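Local coordinates for protein-disulfide isomerase (PDB 3GMF) that probably acts as a thiol-disulfide oxidoreductase of the thioredoxin superfamily, making or rearranging disulfide bonds in other proteins, at residues Ser31-Glu36 against Gly168-Met173; Thr66-Thr71 against Lys151-Glu156. All coordinates share one frame; numbering follows the deposited sequence. Where two conformers were deposited one is given.

Contact 1 of 2, residues Ser31-Glu36 against Gly168-Met173; sequences SHFEIE and GTPSFM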
loop_
_atom_site.group_PDB
_atom_site.type_symbol
_atom_site.label_atom_id
_atom_site.label_comp_id
_atom_site.label_asym_id
_atom_site.label_seq_id
_atom_site.Cartn_x
_atom_site.Cartn_y
_atom_site.Cartn_z
ATOM N N SER A 31 8.675 1.661 0.714
ATOM C CA SER A 31 8.891 2.745 1.680
ATOM C C SER A 31 9.854 3.791 1.123
ATOM O O SER A 31 9.526 4.986 1.078
ATOM C CB SER A 31 9.400 2.203 3.014
ATOM O OG SER A 31 9.686 3.278 3.903
ATOM N N HIS A 32 11.028 3.335 0.686
ATOM C CA HIS A 32 12.007 4.205 0.039
ATOM C C HIS A 32 11.407 4.941 -1.161
ATOM O O HIS A 32 11.623 6.147 -1.315
ATOM C CB HIS A 32 13.254 3.400 -0.359
ATOM C CG HIS A 32 14.375 4.230 -0.906
ATOM N ND1 HIS A 32 14.904 5.312 -0.233
ATOM C CD2 HIS A 32 15.088 4.118 -2.053
ATOM C CE1 HIS A 32 15.884 5.839 -0.948
ATOM N NE2 HIS A 32 16.018 5.130 -2.054
ATOM N N PHE A 33 10.628 4.239 -1.985
ATOM C CA PHE A 33 10.003 4.875 -3.157
ATOM C C PHE A 33 9.032 5.997 -2.772
ATOM O O PHE A 33 9.022 7.055 -3.401
ATOM C CB PHE A 33 9.282 3.844 -4.040
ATOM C CG PHE A 33 8.425 4.461 -5.099
ATOM C CD1 PHE A 33 9.002 5.007 -6.252
ATOM C CD2 PHE A 33 7.044 4.499 -4.955
ATOM C CE1 PHE A 33 8.198 5.595 -7.244
ATOM C CE2 PHE A 33 6.239 5.088 -5.940
ATOM C CZ PHE A 33 6.830 5.647 -7.079
ATOM N N GLU A 34 8.215 5.753 -1.756
ATOM C CA GLU A 34 7.277 6.772 -1.273
ATOM C C GLU A 34 7.996 8.056 -0.816
ATOM O O GLU A 34 7.595 9.151 -1.191
ATOM C CB GLU A 34 6.396 6.233 -0.142
ATOM C CG GLU A 34 5.225 7.165 0.216
ATOM C CD GLU A 34 4.109 7.180 -0.828
ATOM O OE1 GLU A 34 4.278 6.662 -1.963
ATOM O OE2 GLU A 34 3.033 7.720 -0.500
ATOM N N ILE A 35 9.054 7.893 -0.031
ATOM C CA ILE A 35 9.852 9.020 0.462
ATOM C C ILE A 35 10.484 9.773 -0.719
ATOM O O ILE A 35 10.447 11.003 -0.755
ATOM C CB ILE A 35 10.922 8.549 1.486
ATOM C CG1 ILE A 35 10.248 7.981 2.745
ATOM C CG2 ILE A 35 11.894 9.679 1.841
ATOM C CD1 ILE A 35 11.078 6.961 3.490
ATOM N N GLU A 36 10.997 9.029 -1.703
ATOM C CA GLU A 36 11.686 9.618 -2.851
ATOM C C GLU A 36 10.742 10.332 -3.833
ATOM O O GLU A 36 11.123 11.326 -4.450
ATOM C CB GLU A 36 12.464 8.543 -3.618
ATOM C CG GLU A 36 13.751 8.034 -2.944
ATOM C CD GLU A 36 14.741 9.144 -2.651
ATOM O OE1 GLU A 36 15.099 9.891 -3.587
ATOM O OE2 GLU A 36 15.155 9.265 -1.479
ATOM N N GLY A 168 7.846 -8.480 -8.135
ATOM C CA GLY A 168 8.565 -7.568 -7.245
ATOM C C GLY A 168 7.760 -6.297 -6.988
ATOM O O GLY A 168 6.873 -5.943 -7.754
ATOM N N THR A 169 8.069 -5.627 -5.881
ATOM C CA THR A 169 7.445 -4.343 -5.528
ATOM C C THR A 169 8.514 -3.273 -5.223
ATOM O O THR A 169 9.619 -3.623 -4.796
ATOM C CB THR A 169 6.511 -4.498 -4.326
ATOM O OG1 THR A 169 7.200 -5.223 -3.300
ATOM C CG2 THR A 169 5.215 -5.246 -4.744
ATOM N N PRO A 170 8.211 -1.982 -5.498
ATOM C CA PRO A 170 7.005 -1.520 -6.190
ATOM C C PRO A 170 7.123 -1.883 -7.662
ATOM O O PRO A 170 8.244 -2.054 -8.168
ATOM C CB PRO A 170 7.076 0.015 -6.037
ATOM C CG PRO A 170 8.529 0.297 -5.960
ATOM C CD PRO A 170 9.089 -0.849 -5.142
ATOM N N SER A 171 5.984 -2.032 -8.325
ATOM C CA SER A 171 5.967 -2.143 -9.780
ATOM C C SER A 171 4.978 -1.121 -10.319
ATOM O O SER A 171 4.116 -0.631 -9.580
ATOM C CB SER A 171 5.589 -3.562 -10.221
ATOM O OG SER A 171 6.607 -4.498 -9.886
ATOM N N PHE A 172 5.082 -0.815 -11.616
ATOM C CA PHE A 172 4.342 0.305 -12.185
ATOM C C PHE A 172 3.789 -0.028 -13.552
ATOM O O PHE A 172 4.406 -0.773 -14.295
ATOM C CB PHE A 172 5.266 1.532 -12.292
ATOM C CG PHE A 172 5.931 1.886 -10.997
ATOM C CD1 PHE A 172 5.200 2.528 -9.995
ATOM C CD2 PHE A 172 7.266 1.550 -10.766
ATOM C CE1 PHE A 172 5.794 2.821 -8.782
ATOM C CE2 PHE A 172 7.887 1.870 -9.536
ATOM C CZ PHE A 172 7.153 2.513 -8.573
ATOM N N MET A 173 2.623 0.536 -13.866
ATOM C CA MET A 173 2.157 0.588 -15.259
ATOM C C MET A 173 1.865 2.020 -15.678
ATOM O O MET A 173 1.402 2.840 -14.874
ATOM C CB MET A 173 0.894 -0.267 -15.561
ATOM C CG MET A 173 0.536 -1.460 -14.677
ATOM S SD MET A 173 -0.885 -2.325 -15.491
ATOM C CE MET A 173 -0.041 -3.158 -16.808
#
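F33 and F172 reach for each other from opposite directions, F33 from helix 28-46 and F172 from strand 171-174, in the core of a thioredoxin fold. The rings neither stack nor meet edge to face: their planes are inclined at 51°, and the centroids lie 4.8 Å apart. The far corner of F172 does the touching. Its CZ sits over one face of the F33 ring, 3.4 Å above the plane and displaced toward the rim, within 3.5 Å of F33 CE1. The neighbouring F172 CE1 closes on F33 CZ, also at 3.5 Å. What swings F33 onto this partner is its first torsion, with CG anti to the backbone N (chi1 169°). Nearer the root of the same side chain, P170 CG approaches F33 CB at 4.1 Å, so one phenylalanine packs on two residues of 168-173. L188 of helix 185-196 touches both phenylalanine side chains. With an alanine at F33, F172 CZ would probably lose the face it leans on, leaving a gap between helix and strand in which the F172 ring could turn more freely.

P170 follows a cis peptide bond, the cis-proline that thioredoxin-like proteins place beside their CxxC pair; here its side chain touches C30, consistent with that role. Just past the proline, S171 folds back on the turn: its OG donates to G168 O at 2.6 Å, arriving 41° out of the carbonyl plane.

Contact 2 of 2, residues Thr66-Thr71 against Lys151-Glu156; sequences TVALIT and KKLAAE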
loop_
_atom_site.group_PDB
_atom_site.type_symbol
_atom_site.label_atom_id
_atom_site.label_comp_id
_atom_site.label_asym_id
_atom_site.label_seq_id
_atom_site.Cartn_x
_atom_site.Cartn_y
_atom_site.Cartn_z
ATOM N N THR A 66 -2.749 -6.802 7.240
ATOM C CA THR A 66 -3.237 -6.105 8.444
ATOM C C THR A 66 -3.179 -4.586 8.247
ATOM O O THR A 66 -4.143 -3.880 8.534
ATOM C CB THR A 66 -2.434 -6.538 9.690
ATOM O OG1 THR A 66 -2.505 -7.962 9.842
ATOM C CG2 THR A 66 -2.976 -5.852 10.984
ATOM N N VAL A 67 -2.050 -4.090 7.741
ATOM C CA VAL A 67 -1.938 -2.654 7.423
ATOM C C VAL A 67 -2.956 -2.207 6.355
ATOM O O VAL A 67 -3.606 -1.160 6.491
ATOM C CB VAL A 67 -0.523 -2.301 6.993
ATOM C CG1 VAL A 67 -0.457 -0.829 6.666
ATOM C CG2 VAL A 67 0.440 -2.633 8.125
ATOM N N ALA A 68 -3.119 -3.026 5.315
ATOM C CA ALA A 68 -4.047 -2.712 4.230
ATOM C C ALA A 68 -5.506 -2.718 4.694
ATOM O O ALA A 68 -6.311 -1.940 4.198
ATOM C CB ALA A 68 -3.839 -3.651 3.032
ATOM N N LEU A 69 -5.842 -3.557 5.672
ATOM C CA LEU A 69 -7.190 -3.466 6.251
ATOM C C LEU A 69 -7.410 -2.097 6.868
ATOM O O LEU A 69 -8.453 -1.481 6.626
ATOM C CB LEU A 69 -7.458 -4.581 7.266
ATOM C CG LEU A 69 -7.634 -5.961 6.626
ATOM C CD1 LEU A 69 -7.372 -7.034 7.702
ATOM C CD2 LEU A 69 -9.003 -6.112 5.909
ATOM N N ILE A 70 -6.415 -1.598 7.592
ATOM C CA ILE A 70 -6.505 -0.298 8.262
ATOM C C ILE A 70 -6.655 0.820 7.232
ATOM O O ILE A 70 -7.634 1.573 7.279
ATOM C CB ILE A 70 -5.320 -0.029 9.207
ATOM C CG1 ILE A 70 -5.178 -1.150 10.259
ATOM C CG2 ILE A 70 -5.461 1.337 9.888
ATOM C CD1 ILE A 70 -3.863 -1.097 11.053
ATOM N N THR A 71 -5.723 0.903 6.278
ATOM C CA THR A 71 -5.765 2.001 5.285
ATOM C C THR A 71 -7.021 1.954 4.388
ATOM O O THR A 71 -7.528 3.003 3.959
ATOM C CB THR A 71 -4.463 2.074 4.437
ATOM O OG1 THR A 71 -4.384 0.916 3.592
ATOM C CG2 THR A 71 -3.227 2.132 5.342
ATOM N N LYS A 151 -10.723 -10.476 1.908
ATOM C CA LYS A 151 -10.917 -11.326 0.724
ATOM C C LYS A 151 -10.893 -10.532 -0.582
ATOM O O LYS A 151 -10.382 -11.023 -1.595
ATOM C CB LYS A 151 -12.224 -12.101 0.846
ATOM C CG LYS A 151 -12.163 -13.206 1.885
ATOM C CD LYS A 151 -13.591 -13.710 2.113
ATOM C CE LYS A 151 -13.642 -14.886 3.052
ATOM N NZ LYS A 151 -15.072 -15.184 3.354
ATOM N N LYS A 152 -11.442 -9.322 -0.542
ATOM C CA LYS A 152 -11.469 -8.430 -1.712
ATOM C C LYS A 152 -10.065 -7.914 -2.039
ATOM O O LYS A 152 -9.674 -7.831 -3.212
ATOM C CB LYS A 152 -12.434 -7.267 -1.494
ATOM C CG LYS A 152 -13.898 -7.689 -1.400
ATOM C CD LYS A 152 -14.492 -8.069 -2.757
ATOM C CE LYS A 152 -15.070 -6.856 -3.467
ATOM N NZ LYS A 152 -15.683 -7.224 -4.769
ATOM N N LEU A 153 -9.308 -7.593 -0.996
ATOM C CA LEU A 153 -7.922 -7.175 -1.196
ATOM C C LEU A 153 -7.085 -8.341 -1.720
ATOM O O LEU A 153 -6.222 -8.134 -2.571
ATOM C CB LEU A 153 -7.316 -6.624 0.087
ATOM C CG LEU A 153 -7.943 -5.336 0.628
ATOM C CD1 LEU A 153 -7.355 -5.118 2.043
ATOM C CD2 LEU A 153 -7.710 -4.130 -0.271
ATOM N N ALA A 154 -7.339 -9.553 -1.223
ATOM C CA ALA A 154 -6.700 -10.759 -1.766
ATOM C C ALA A 154 -7.042 -10.957 -3.262
ATOM O O ALA A 154 -6.173 -11.255 -4.083
ATOM C CB ALA A 154 -7.102 -11.986 -0.957
ATOM N N ALA A 155 -8.302 -10.719 -3.612
ATOM C CA ALA A 155 -8.749 -10.890 -5.007
ATOM C C ALA A 155 -8.087 -9.856 -5.928
ATOM O O ALA A 155 -7.674 -10.164 -7.057
ATOM C CB ALA A 155 -10.291 -10.806 -5.088
ATOM N N GLU A 156 -7.999 -8.628 -5.443
ATOM C CA GLU A 156 -7.342 -7.545 -6.177
ATOM C C GLU A 156 -5.853 -7.885 -6.414
ATOM O O GLU A 156 -5.298 -7.660 -7.497
ATOM C CB GLU A 156 -7.535 -6.249 -5.369
ATOM C CG GLU A 156 -6.873 -5.036 -5.950
ATOM C CD GLU A 156 -5.531 -4.808 -5.308
ATOM O OE1 GLU A 156 -5.440 -4.869 -4.053
ATOM O OE2 GLU A 156 -4.571 -4.579 -6.064
#
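L153 carries this contact for helix 147-164, pushing one methyl against A68 and L69 of helix 62-73. The two helices come together where the CA atoms of A68 and L153 are 8.0 Å apart, and L153 reaches across that distance to the methyl of A68.

Along the second helix, K151 and K152 open the segment and only build the helix, their carbonyls accepting A155 N and E156 N; the bond from A155 N to K151 O measures 2.9 Å. Next is L153. Its CG stands anti to the carbonyl carbon (chi1 -65°), and from there the CD1 branch turns toward helix 62-73 and comes within 3.9 Å of A68 CB. The same methyl is 4.0 Å from A68 O, so it rests on backbone as well as side chain. That oxygen has a polar partner in its own helix, since A68 O accepts a hydrogen bond from N72 ND2, one turn on. L69 closes in from another quarter: its CD2 lies 4.3 Å from L153 CD1, and L69 also packs on F113 of helix 113-123. The carbonyl of L153 accepts the hydroxyl of T157, one turn further on. A154, A155 and E156 carry the helix on without meeting 66-71.

All three touching residues are buried, and the side chains meet through apolar carbons alone. The segments bracket a run of 79 residues that is mostly helix and has no strand, an arrangement consistent with the helical insertion that DsbA-like proteins carry within the thioredoxin fold.

In the fold
Contact 1 and contact 2 do not touch: their centres are 18 Å apart, on opposite sides of the chain's centre, and their nearest atoms are about 10 Å apart. Along the chain, contact 2 is nested inside the loop closed by contact 1, and helix 147-164 leads directly toward strand 171-174, joining one to the other. Contact 1 adjoins the probable redox site, C27 and C30 at the start of helix 28-46, whereas contact 2 joins helix 62-73 to helix 147-164. The disulfide C73-C143 adds a covalent link there, joining the end of helix 62-73 to helix 137-144, just ahead of helix 147-164.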